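Local structure of putative 6-phosphogluconolactonase (Neisseria gonorrhoeae, 3LHI) at residues G83-E87 with Y88-N92. The protein probably hydrolyses 6-phosphogluconolactone to 6-phosphogluconate, the second step of the oxidative pentose phosphate pathway. Residues are numbered along the deposited sequence; the frame is centred on the assembly and turned at random. Where two conformers were deposited one is given.
Sequences GLVRE and YLLKN. With EDO (1,2-ethanediol), chain C.
The last turn of helix 81-88 closes with Y88 N hydrogen-bonded to L84 O and with V85 O taking two amides, L89 N at 2.8 Å and L90 N, after which the chain leaves the helix through an inverse gamma turn centred on L90. E87 and Y88, though adjacent, run side by side on the helix surface. With CG anti to the backbone N (chi1 178°) and the chain extended beyond it, the glutamate lies over one face of the tyrosine ring; E87 CG sits 3.7 Å from the centroid of the Y88 ring in a CH-pi contact, and the carboxylate stacks nearly parallel to the ring, their planes 9° apart. E87 OE1 accepts a 2.7 Å hydrogen bond from O2 of a 1,2-ethanediol, probably a crystallisation additive, while Y88 OH is hydrogen-bonded to R44 NH1. V85 CG1 packs against L89 CB and L90 CG, joining the apolar side that these three residues turn to strand 63-71. K91 folds back along the helix end: K91 NZ donates to Y88 O (3.0 Å) from above the carbonyl plane, shares a water with E87 O, and is also hydrogen-bonded to N51 OD1 of helix 47-54. The lysine thus engages one terminal carbonyl directly and a second through water, and its positive charge probably complements the negative end of the helix dipole.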
loop_
_atom_site.group_PDB
_atom_site.type_symbol
_atom_site.label_atom_id
_atom_site.label_comp_id
_atom_site.label_asym_id
_atom_site.label_seq_id
_atom_site.Cartn_x
_atom_site.Cartn_y
_atom_site.Cartn_z
ATOM N N GLY A 83 11.995 4.654 -4.303
ATOM C CA GLY A 83 12.791 5.814 -3.907
ATOM C C GLY A 83 12.164 6.616 -2.777
ATOM O O GLY A 83 12.841 7.071 -1.865
ATOM N N LEU A 84 10.849 6.774 -2.852
ATOM C CA LEU A 84 10.061 7.447 -1.813
ATOM C C LEU A 84 10.335 6.814 -0.479
ATOM O O LEU A 84 10.758 7.513 0.445
ATOM C CB LEU A 84 8.551 7.375 -2.107
ATOM C CG LEU A 84 7.657 7.954 -1.026
ATOM C CD1 LEU A 84 7.612 9.485 -1.199
ATOM C CD2 LEU A 84 6.260 7.235 -1.116
ATOM N N VAL A 85 10.074 5.498 -0.389
ATOM C CA VAL A 85 10.187 4.753 0.830
ATOM C C VAL A 85 11.637 4.770 1.366
ATOM O O VAL A 85 11.861 4.884 2.586
ATOM C CB VAL A 85 9.617 3.338 0.657
ATOM C CG1 VAL A 85 9.929 2.441 1.842
ATOM C CG2 VAL A 85 8.101 3.432 0.433
ATOM N N ARG A 86 12.614 4.695 0.485
ATOM C CA ARG A 86 13.995 4.795 0.901
ATOM C C ARG A 86 14.278 6.169 1.515
ATOM O O ARG A 86 14.994 6.246 2.503
ATOM C CB ARG A 86 14.920 4.488 -0.248
ATOM C CG ARG A 86 14.998 2.985 -0.483
ATOM C CD ARG A 86 15.722 2.650 -1.794
ATOM N NE ARG A 86 15.918 1.215 -1.904
ATOM C CZ ARG A 86 16.324 0.596 -2.999
ATOM N NH1 ARG A 86 16.495 1.256 -4.103
ATOM N NH2 ARG A 86 16.562 -0.719 -2.963
ATOM N N GLU A 87 13.700 7.217 0.960
ATOM C CA GLU A 87 13.969 8.584 1.444
ATOM C C GLU A 87 13.324 8.768 2.823
ATOM O O GLU A 87 13.937 9.378 3.699
ATOM C CB GLU A 87 13.446 9.624 0.469
ATOM C CG GLU A 87 13.642 11.076 0.942
ATOM C CD GLU A 87 13.450 12.143 -0.098
ATOM O OE1 GLU A 87 12.958 11.859 -1.214
ATOM O OE2 GLU A 87 13.830 13.289 0.213
ATOM N N TYR A 88 12.090 8.316 3.012
ATOM C CA TYR A 88 11.324 8.726 4.165
ATOM C C TYR A 88 11.058 7.690 5.215
ATOM O O TYR A 88 10.727 8.046 6.330
ATOM C CB TYR A 88 10.023 9.369 3.699
ATOM C CG TYR A 88 10.138 10.633 2.853
ATOM C CD1 TYR A 88 10.471 11.849 3.423
ATOM C CD2 TYR A 88 9.841 10.609 1.495
ATOM C CE1 TYR A 88 10.497 12.982 2.679
ATOM C CE2 TYR A 88 9.870 11.760 0.753
ATOM C CZ TYR A 88 10.151 12.943 1.375
ATOM O OH TYR A 88 10.113 14.102 0.585
ATOM N N LEU A 89 11.126 6.405 4.867
ATOM C CA LEU A 89 10.834 5.334 5.821
ATOM C C LEU A 89 12.057 4.527 6.238
ATOM O O LEU A 89 12.175 4.212 7.411
ATOM C CB LEU A 89 9.762 4.391 5.213
ATOM C CG LEU A 89 9.337 3.204 6.130
ATOM C CD1 LEU A 89 8.815 3.638 7.518
ATOM C CD2 LEU A 89 8.247 2.359 5.364
ATOM N N LEU A 90 12.913 4.161 5.294
ATOM C CA LEU A 90 14.037 3.256 5.603
ATOM C C LEU A 90 15.218 4.055 6.140
ATOM O O LEU A 90 16.253 4.210 5.494
ATOM C CB LEU A 90 14.420 2.427 4.394
ATOM C CG LEU A 90 13.297 1.556 3.798
ATOM C CD1 LEU A 90 13.810 0.811 2.585
ATOM C CD2 LEU A 90 12.664 0.598 4.816
ATOM N N LYS A 91 15.005 4.550 7.341
ATOM C CA LYS A 91 15.906 5.471 8.053
ATOM C C LYS A 91 15.589 5.298 9.514
ATOM O O LYS A 91 14.604 4.692 9.910
ATOM C CB LYS A 91 15.702 6.909 7.608
ATOM C CG LYS A 91 14.380 7.441 7.987
ATOM C CD LYS A 91 14.150 8.858 7.485
ATOM C CE LYS A 91 12.888 9.433 8.199
ATOM N NZ LYS A 91 12.154 10.462 7.445
ATOM N N ASN A 92 16.420 5.915 10.385
ATOM C CA ASN A 92 16.227 5.775 11.826
ATOM C C ASN A 92 16.201 4.260 12.167
ATOM O O ASN A 92 16.967 3.512 11.572
ATOM C CB ASN A 92 14.993 6.532 12.313
ATOM C CG ASN A 92 15.087 8.023 12.074
ATOM O OD1 ASN A 92 16.129 8.640 12.319
ATOM N ND2 ASN A 92 13.992 8.614 11.595
HETATM C C1 EDO C . 11.977 10.349 -5.247
HETATM O O1 EDO C . 11.309 11.611 -5.560
HETATM C C2 EDO C . 12.361 10.147 -3.769
HETATM O O2 EDO C . 11.304 10.473 -2.841
HETATM O O HOH W 1 13.617 11.654 5.408
#